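Local coordinates for protein putative metalloprotease II (PDB 4ON1) that probably cleaves peptide bonds as a zinc-dependent endopeptidase of the fragilysin family, encoded on the pathogenicity island of Bacteroides fragilis, at residues E65-N70 and K243-D248; E204-K209 and K282-L287; S265-L270 and E317-S322. One frame throughout, in Å; residues are numbered along the deposited sequence.

How the interactions relate
From the N terminus, strand 52-68 of the fragilysin-type N-terminal region is met first, and interaction 1 joins its end to strand 240-248 across 172 intervening residues. Strand 201-209 lies within that loop and finds its partner, 282-287, beyond it, so interactions 1 and 2 cross. Interaction 3 opens after interaction 1 has closed; its helix segment 265-270 falls inside the loop of interaction 2 and its strand segment 317-322 beyond it, a second crossing. Interactions 1 and 2 meet through strands 240-248 and 201-209, and 2 and 3 through 284-288 and 319-323, completing a parallel order to which interaction 3 adds helix 259-271.

Interaction 1. Residues E65-N70 and K243-D248; sequences EIEESN and KYTIKD
Glu65 runs beside Lys243, both side chains extended and in step; CG anti to the backbone N in each (chi1 175° and -179°) sends the two chains off together. Glu65 OE2 stays 4.0 Å from Lys243 NZ, too far for a salt bridge, and a water links the groups, donating to Glu65 OE1 and accepting from NZ. The backbone of Glu65 is held more tightly: its O takes the N-H of Tyr244 at 2.8 Å and lies at the edge of the Tyr244 ring. Ile66, on the other face, sets CG1 3.9 Å from Tyr244 CD2, while its CG2 branch meets Ile246 CD1 at 3.9 Å. Helix 217-230 covers this face through Ile224, and Thr228 hydrogen-bonds the Tyr244 hydroxyl. Here strand 52-68 of the N-terminal region adds in parallel to strand 240-248 of the metallopeptidase region, continuing the protease's strand order, with the short segments only 6° apart in direction. Glu67 bonds through both its backbone N and its O, N to Tyr244 O at 2.9 Å and O to Ile246 N at 3.0 Å. Its side chain lies alongside Thr245, with OE1 3.8 Å from Thr245 CG2; Thr245 OG1 is instead bonded to Glu204. Glu68 rests CB against Ile246 CD1 and gives its carboxylate to Tyr92 and Ser89. Past it the strands part, and two waters take over: one joins Ser69 N to Ile246 O at 2.7 Å from each, the other connects Glu67 OE2, Asn70 N and the same Ile246 O.

Interaction 2. Residues E204-K209 and K282-L287; sequences EFMLIK and KPYILL
Met206 lies over one face of the Tyr284 ring, its CB 3.6 Å from the ring centroid and 24° off the normal, a CH-pi contact. The bend at chi2 (-70°) places SD obliquely to the ring, a Met-aromatic contact, and the bend at chi3 (-75°) brings CE near Tyr284 OH. Ile208 CG1 comes to the ring edge, in plane, and Phe316 makes an edge-to-face pair with the same ring, whose hydroxyl bonds Gln279 O. On the other face of the strands, the Phe205 ring is met obliquely by Pro283 CB and Ile285 CD1, and Leu207 CD2 lies 3.8 Å from Ile285 CD1. At the start, Lys282 NZ meets Glu204 OE1 at 2.8 Å from above the carboxylate plane, a salt bridge; Gln279 also bonds this NZ, and Glu204 OE2 is hydrogen-bonded to Thr245 OG1. Four backbone bonds alternate in parallel register, from Met206 N to Pro283 O at 2.9 Å through to Leu287 N to Ile208 O at 2.8 Å. Helix 259-271 covers the Tyr284 and Ile208 face. Such a twisted parallel strand pair belongs to the sheet of the metzincin protease fold, here with the Ile285 side chain about 13 Å from the zinc ion.

Interaction 3. Residues S265-L270 and E317-S322; sequences SFQNYL and EVAAIS
Gln267 and Ala319 bring the two backbones nearest, their CA atoms 7.3 Å apart, where helix segment 265-270 passes strand 319-322 at 122° between N-to-C directions. The axes of these short segments approach to 9.2 Å, and one helical step offers two neighbouring residues, Phe266 and Gln267, to the strand. Gln267 carries its CG over the methyl of Ala319, 3.9 Å from CB, and then runs on, extended at chi2 (174°), to place its amide beside the loop before the strand. There NE2 hydrogen-bonds the carbonyl of Phe316, and a water bridges NE2 and Glu317 O, 2.9 Å from each. Glu317 O receives a further bond from the Ser302 hydroxyl, while the Glu317 carboxylate turns to a salt bridge with Arg313. Phe266, also directed at the strand, brings its ring to Ala320 O: with chi1 at 179° the ring swings away from its own backbone N, and CE1 lies 3.7 Å from that oxygen, which it meets obliquely, as it does Ala319 CB. Leu270 CD1, one turn on, lies 3.7 Å above one ring face, nearer the ring's margin than its centre. Leu286 of the neighbouring strand also touches Phe266, which thus packs across two strands. The CB of Ala320 points away from the helix and packs on Ile285; it is about 10 Å from the zinc ion. Helix 259-271 thus covers the sheet face opposite helix 331-340; that sheet, the HExxH helix with zinc ligands His334 and His338, and the third histidine, His344, are features of a metzincin catalytic domain, Asp176 completing the zinc site here.

Interaction 1. Residues E65-N70 and K243-D248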
# COMPACT_ATOMS: atom_id res chain seq x y z
N GLU A 65 12.73 -0.11 3.09
CA GLU A 65 13.14 -1.44 2.67
C GLU A 65 11.91 -2.35 2.65
O GLU A 65 11.10 -2.32 3.58
CB GLU A 65 14.23 -1.99 3.61
CG GLU A 65 14.66 -3.43 3.34
CD GLU A 65 15.68 -3.94 4.36
OE1 GLU A 65 16.23 -3.11 5.12
OE2 GLU A 65 15.93 -5.16 4.40
N ILE A 66 11.75 -3.12 1.58
CA ILE A 66 10.66 -4.07 1.48
C ILE A 66 11.19 -5.47 1.21
O ILE A 66 12.01 -5.67 0.30
CB ILE A 66 9.66 -3.69 0.36
CG1 ILE A 66 9.17 -2.25 0.52
CG2 ILE A 66 8.49 -4.68 0.31
CD1 ILE A 66 8.35 -1.75 -0.66
N GLU A 67 10.75 -6.43 2.01
CA GLU A 67 11.13 -7.82 1.81
C GLU A 67 9.90 -8.63 1.44
O GLU A 67 8.92 -8.66 2.19
CB GLU A 67 11.79 -8.39 3.06
CG GLU A 67 12.04 -9.88 3.01
CD GLU A 67 12.28 -10.48 4.39
OE1 GLU A 67 12.70 -9.72 5.30
OE2 GLU A 67 12.04 -11.69 4.57
N GLU A 68 9.96 -9.25 0.27
CA GLU A 68 8.87 -10.03 -0.29
C GLU A 68 9.43 -11.35 -0.81
O GLU A 68 10.31 -11.36 -1.68
CB GLU A 68 8.20 -9.24 -1.42
CG GLU A 68 7.12 -9.96 -2.21
CD GLU A 68 6.77 -9.21 -3.48
OE1 GLU A 68 5.97 -8.25 -3.42
OE2 GLU A 68 7.33 -9.55 -4.56
N SER A 69 8.97 -12.46 -0.24
CA SER A 69 9.53 -13.78 -0.56
C SER A 69 11.05 -13.79 -0.42
O SER A 69 11.76 -14.30 -1.30
CB SER A 69 9.15 -14.20 -1.98
OG SER A 69 7.74 -14.28 -2.13
N ASN A 70 11.53 -13.20 0.67
CA ASN A 70 12.96 -13.04 0.93
C ASN A 70 13.71 -12.33 -0.19
O ASN A 70 14.89 -12.60 -0.41
CB ASN A 70 13.61 -14.40 1.19
CG ASN A 70 12.91 -15.18 2.28
OD1 ASN A 70 12.96 -14.81 3.45
ND2 ASN A 70 12.24 -16.27 1.89
N LYS A 243 10.84 -0.38 7.44
CA LYS A 243 11.03 -1.68 6.84
C LYS A 243 9.69 -2.38 6.79
O LYS A 243 8.95 -2.38 7.77
CB LYS A 243 12.07 -2.49 7.62
CG LYS A 243 12.38 -3.86 7.05
CD LYS A 243 13.40 -4.58 7.93
CE LYS A 243 13.77 -5.95 7.36
NZ LYS A 243 14.93 -6.56 8.06
N TYR A 244 9.35 -2.95 5.63
CA TYR A 244 8.12 -3.72 5.49
C TYR A 244 8.47 -5.18 5.21
O TYR A 244 9.08 -5.49 4.20
CB TYR A 244 7.25 -3.18 4.36
CG TYR A 244 6.93 -1.70 4.45
CD1 TYR A 244 5.80 -1.26 5.10
CD2 TYR A 244 7.77 -0.75 3.87
CE1 TYR A 244 5.49 0.10 5.18
CE2 TYR A 244 7.47 0.60 3.93
CZ TYR A 244 6.33 1.02 4.59
OH TYR A 244 6.04 2.37 4.66
N THR A 245 8.09 -6.06 6.12
CA THR A 245 8.38 -7.48 5.96
C THR A 245 7.10 -8.24 5.66
O THR A 245 6.20 -8.31 6.49
CB THR A 245 9.07 -8.06 7.21
OG1 THR A 245 10.33 -7.40 7.38
CG2 THR A 245 9.31 -9.56 7.07
N ILE A 246 7.01 -8.77 4.45
CA ILE A 246 5.81 -9.46 4.00
C ILE A 246 5.97 -10.97 4.14
O ILE A 246 6.86 -11.56 3.54
CB ILE A 246 5.49 -9.12 2.53
CG1 ILE A 246 5.31 -7.61 2.34
CG2 ILE A 246 4.23 -9.87 2.06
CD1 ILE A 246 5.47 -7.16 0.88
N LYS A 247 5.09 -11.58 4.93
CA LYS A 247 5.18 -13.03 5.18
C LYS A 247 3.87 -13.74 4.93
O LYS A 247 2.80 -13.20 5.18
CB LYS A 247 5.60 -13.30 6.63
CG LYS A 247 6.89 -12.63 7.06
CD LYS A 247 7.18 -12.93 8.53
CE LYS A 247 7.49 -14.40 8.75
NZ LYS A 247 8.64 -14.86 7.93
N ASP A 248 3.95 -14.97 4.41
CA ASP A 248 2.79 -15.84 4.39
C ASP A 248 2.53 -16.43 5.77
O ASP A 248 3.43 -16.52 6.59
CB ASP A 248 2.95 -16.97 3.36
CG ASP A 248 2.89 -16.46 1.93
OD1 ASP A 248 1.79 -16.04 1.50
OD2 ASP A 248 3.93 -16.49 1.23
O HOH W 1 17.45 -4.95 7.55
O HOH W 2 9.76 -12.07 3.07
O HOH W 3 6.82 -12.97 1.26

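Interaction 2. Residues E204-K209 and K282-L287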
# COMPACT_ATOMS: atom_id res chain seq x y z
N GLU A 204 9.83 -1.36 11.78
CA GLU A 204 9.56 -2.51 10.91
C GLU A 204 8.12 -2.98 11.01
O GLU A 204 7.67 -3.37 12.09
CB GLU A 204 10.50 -3.69 11.22
CG GLU A 204 10.24 -4.92 10.33
CD GLU A 204 11.19 -6.08 10.62
OE1 GLU A 204 11.87 -6.07 11.67
OE2 GLU A 204 11.25 -7.02 9.80
N PHE A 205 7.39 -2.94 9.90
CA PHE A 205 6.04 -3.48 9.85
C PHE A 205 6.05 -4.92 9.37
O PHE A 205 6.63 -5.23 8.33
CB PHE A 205 5.15 -2.64 8.92
CG PHE A 205 4.93 -1.25 9.40
CD1 PHE A 205 4.00 -0.98 10.40
CD2 PHE A 205 5.69 -0.21 8.89
CE1 PHE A 205 3.82 0.31 10.85
CE2 PHE A 205 5.51 1.09 9.34
CZ PHE A 205 4.57 1.35 10.32
N MET A 206 5.41 -5.80 10.15
CA MET A 206 5.26 -7.19 9.76
C MET A 206 3.91 -7.37 9.08
O MET A 206 2.87 -7.30 9.73
CB MET A 206 5.40 -8.12 10.96
CG MET A 206 6.68 -7.94 11.76
SD MET A 206 8.13 -8.52 10.84
CE MET A 206 7.90 -10.30 10.99
N LEU A 207 3.94 -7.57 7.77
CA LEU A 207 2.72 -7.65 7.00
C LEU A 207 2.40 -9.12 6.73
O LEU A 207 3.11 -9.80 5.99
CB LEU A 207 2.85 -6.87 5.70
CG LEU A 207 3.30 -5.41 5.89
CD1 LEU A 207 3.43 -4.71 4.57
CD2 LEU A 207 2.33 -4.66 6.77
N ILE A 208 1.35 -9.60 7.37
CA ILE A 208 1.07 -11.03 7.37
C ILE A 208 -0.09 -11.35 6.43
O ILE A 208 -1.20 -10.88 6.65
CB ILE A 208 0.73 -11.53 8.79
CG1 ILE A 208 1.81 -11.09 9.79
CG2 ILE A 208 0.59 -13.05 8.79
CD1 ILE A 208 3.24 -11.56 9.44
N LYS A 209 0.18 -12.12 5.39
CA LYS A 209 -0.87 -12.49 4.44
C LYS A 209 -1.77 -13.57 5.02
O LYS A 209 -1.30 -14.65 5.37
CB LYS A 209 -0.27 -12.98 3.11
CG LYS A 209 0.54 -11.90 2.40
CD LYS A 209 1.37 -12.46 1.25
CE LYS A 209 0.48 -12.91 0.11
NZ LYS A 209 1.30 -13.36 -1.05
N LYS A 282 6.92 -5.60 17.44
CA LYS A 282 6.74 -4.93 16.15
C LYS A 282 5.25 -4.86 15.84
O LYS A 282 4.48 -5.67 16.35
CB LYS A 282 7.46 -5.69 15.03
CG LYS A 282 8.94 -5.93 15.26
CD LYS A 282 9.50 -6.80 14.14
CE LYS A 282 10.91 -7.29 14.46
NZ LYS A 282 11.41 -8.19 13.38
N PRO A 283 4.85 -3.89 15.01
CA PRO A 283 3.46 -3.82 14.54
C PRO A 283 3.20 -4.94 13.55
O PRO A 283 4.01 -5.13 12.65
CB PRO A 283 3.37 -2.46 13.84
CG PRO A 283 4.62 -1.70 14.26
CD PRO A 283 5.65 -2.75 14.53
N TYR A 284 2.09 -5.66 13.73
CA TYR A 284 1.71 -6.72 12.81
C TYR A 284 0.38 -6.41 12.15
O TYR A 284 -0.58 -6.09 12.84
CB TYR A 284 1.61 -8.06 13.53
CG TYR A 284 2.94 -8.70 13.86
CD1 TYR A 284 3.71 -8.24 14.92
CD2 TYR A 284 3.40 -9.79 13.15
CE1 TYR A 284 4.92 -8.82 15.23
CE2 TYR A 284 4.61 -10.39 13.45
CZ TYR A 284 5.36 -9.90 14.49
OH TYR A 284 6.56 -10.49 14.79
N ILE A 285 0.31 -6.50 10.83
CA ILE A 285 -0.95 -6.27 10.15
C ILE A 285 -1.35 -7.46 9.28
O ILE A 285 -0.57 -7.92 8.45
CB ILE A 285 -0.91 -4.99 9.29
CG1 ILE A 285 -0.61 -3.77 10.17
CG2 ILE A 285 -2.25 -4.75 8.60
CD1 ILE A 285 0.78 -3.24 9.99
N LEU A 286 -2.56 -7.97 9.50
CA LEU A 286 -3.10 -9.07 8.71
C LEU A 286 -3.73 -8.56 7.42
O LEU A 286 -4.56 -7.64 7.46
CB LEU A 286 -4.14 -9.86 9.52
CG LEU A 286 -4.75 -11.08 8.82
CD1 LEU A 286 -3.71 -12.18 8.65
CD2 LEU A 286 -5.96 -11.60 9.60
N LEU A 287 -3.37 -9.17 6.30
CA LEU A 287 -3.83 -8.70 5.00
C LEU A 287 -4.70 -9.71 4.25
O LEU A 287 -4.34 -10.88 4.12
CB LEU A 287 -2.62 -8.33 4.12
CG LEU A 287 -1.64 -7.30 4.69
CD1 LEU A 287 -0.51 -7.03 3.69
CD2 LEU A 287 -2.37 -6.01 5.00

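Interaction 3. Residues S265-L270 and E317-S322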
# COMPACT_ATOMS: atom_id res chain seq x y z
N SER A 265 -8.29 -12.91 17.07
CA SER A 265 -7.92 -14.21 16.53
C SER A 265 -6.56 -14.12 15.85
O SER A 265 -5.74 -15.04 15.95
CB SER A 265 -8.99 -14.70 15.54
OG SER A 265 -8.59 -15.90 14.91
N PHE A 266 -6.31 -13.01 15.16
CA PHE A 266 -5.02 -12.76 14.54
C PHE A 266 -3.90 -12.73 15.57
O PHE A 266 -2.86 -13.37 15.40
CB PHE A 266 -5.05 -11.44 13.76
CG PHE A 266 -3.74 -11.08 13.09
CD1 PHE A 266 -3.23 -9.79 13.17
CD2 PHE A 266 -3.02 -12.03 12.38
CE1 PHE A 266 -2.04 -9.45 12.55
CE2 PHE A 266 -1.82 -11.70 11.75
CZ PHE A 266 -1.33 -10.41 11.83
N GLN A 267 -4.12 -11.99 16.65
CA GLN A 267 -3.10 -11.85 17.68
C GLN A 267 -2.81 -13.16 18.42
O GLN A 267 -1.66 -13.47 18.72
CB GLN A 267 -3.51 -10.76 18.67
CG GLN A 267 -3.37 -9.34 18.10
CD GLN A 267 -3.94 -8.30 19.06
OE1 GLN A 267 -5.13 -8.31 19.36
NE2 GLN A 267 -3.08 -7.41 19.55
N ASN A 268 -3.86 -13.92 18.70
CA ASN A 268 -3.66 -15.23 19.31
C ASN A 268 -2.85 -16.15 18.39
O ASN A 268 -2.02 -16.92 18.85
CB ASN A 268 -5.00 -15.87 19.68
CG ASN A 268 -5.59 -15.27 20.95
OD1 ASN A 268 -4.86 -14.71 21.78
ND2 ASN A 268 -6.90 -15.39 21.11
N TYR A 269 -3.10 -16.07 17.08
CA TYR A 269 -2.28 -16.83 16.14
C TYR A 269 -0.80 -16.43 16.23
O TYR A 269 0.08 -17.29 16.30
CB TYR A 269 -2.78 -16.65 14.71
CG TYR A 269 -1.87 -17.29 13.68
CD1 TYR A 269 -1.95 -18.65 13.40
CD2 TYR A 269 -0.94 -16.53 12.98
CE1 TYR A 269 -1.12 -19.24 12.45
CE2 TYR A 269 -0.10 -17.10 12.03
CZ TYR A 269 -0.20 -18.45 11.77
OH TYR A 269 0.64 -19.01 10.83
N LEU A 270 -0.54 -15.13 16.25
CA LEU A 270 0.83 -14.63 16.30
C LEU A 270 1.57 -15.13 17.54
O LEU A 270 2.77 -15.44 17.47
CB LEU A 270 0.86 -13.10 16.29
CG LEU A 270 0.31 -12.41 15.03
CD1 LEU A 270 0.30 -10.90 15.22
CD2 LEU A 270 1.12 -12.78 13.79
N GLU A 317 0.86 -6.88 20.90
CA GLU A 317 -0.27 -6.01 21.26
C GLU A 317 -0.52 -4.94 20.21
O GLU A 317 -1.62 -4.38 20.16
CB GLU A 317 -0.04 -5.36 22.62
CG GLU A 317 -0.24 -6.32 23.78
CD GLU A 317 0.32 -5.78 25.08
OE1 GLU A 317 0.61 -4.56 25.15
OE2 GLU A 317 0.49 -6.57 26.02
N VAL A 318 0.49 -4.63 19.41
CA VAL A 318 0.34 -3.65 18.34
C VAL A 318 0.03 -4.37 17.04
O VAL A 318 0.90 -4.98 16.43
CB VAL A 318 1.59 -2.77 18.16
CG1 VAL A 318 1.39 -1.80 16.99
CG2 VAL A 318 1.91 -2.01 19.43
N ALA A 319 -1.23 -4.32 16.62
CA ALA A 319 -1.65 -5.06 15.46
C ALA A 319 -2.84 -4.42 14.78
O ALA A 319 -3.53 -3.58 15.37
CB ALA A 319 -1.99 -6.52 15.83
N ALA A 320 -3.06 -4.81 13.54
CA ALA A 320 -4.22 -4.36 12.80
C ALA A 320 -4.59 -5.41 11.78
O ALA A 320 -3.85 -6.36 11.55
CB ALA A 320 -3.94 -3.03 12.12
N ILE A 321 -5.76 -5.24 11.18
CA ILE A 321 -6.13 -6.01 10.02
C ILE A 321 -6.46 -5.01 8.91
O ILE A 321 -6.94 -3.91 9.20
CB ILE A 321 -7.30 -6.94 10.31
CG1 ILE A 321 -8.56 -6.13 10.63
CG2 ILE A 321 -7.00 -7.82 11.53
CD1 ILE A 321 -9.73 -6.99 11.10
N SER A 322 -6.21 -5.38 7.67
CA SER A 322 -6.43 -4.45 6.57
C SER A 322 -6.73 -5.16 5.27
O SER A 322 -6.10 -6.17 4.95
CB SER A 322 -5.20 -3.55 6.38
OG SER A 322 -5.43 -2.63 5.32
O HOH W 4 -3.75 -5.52 21.69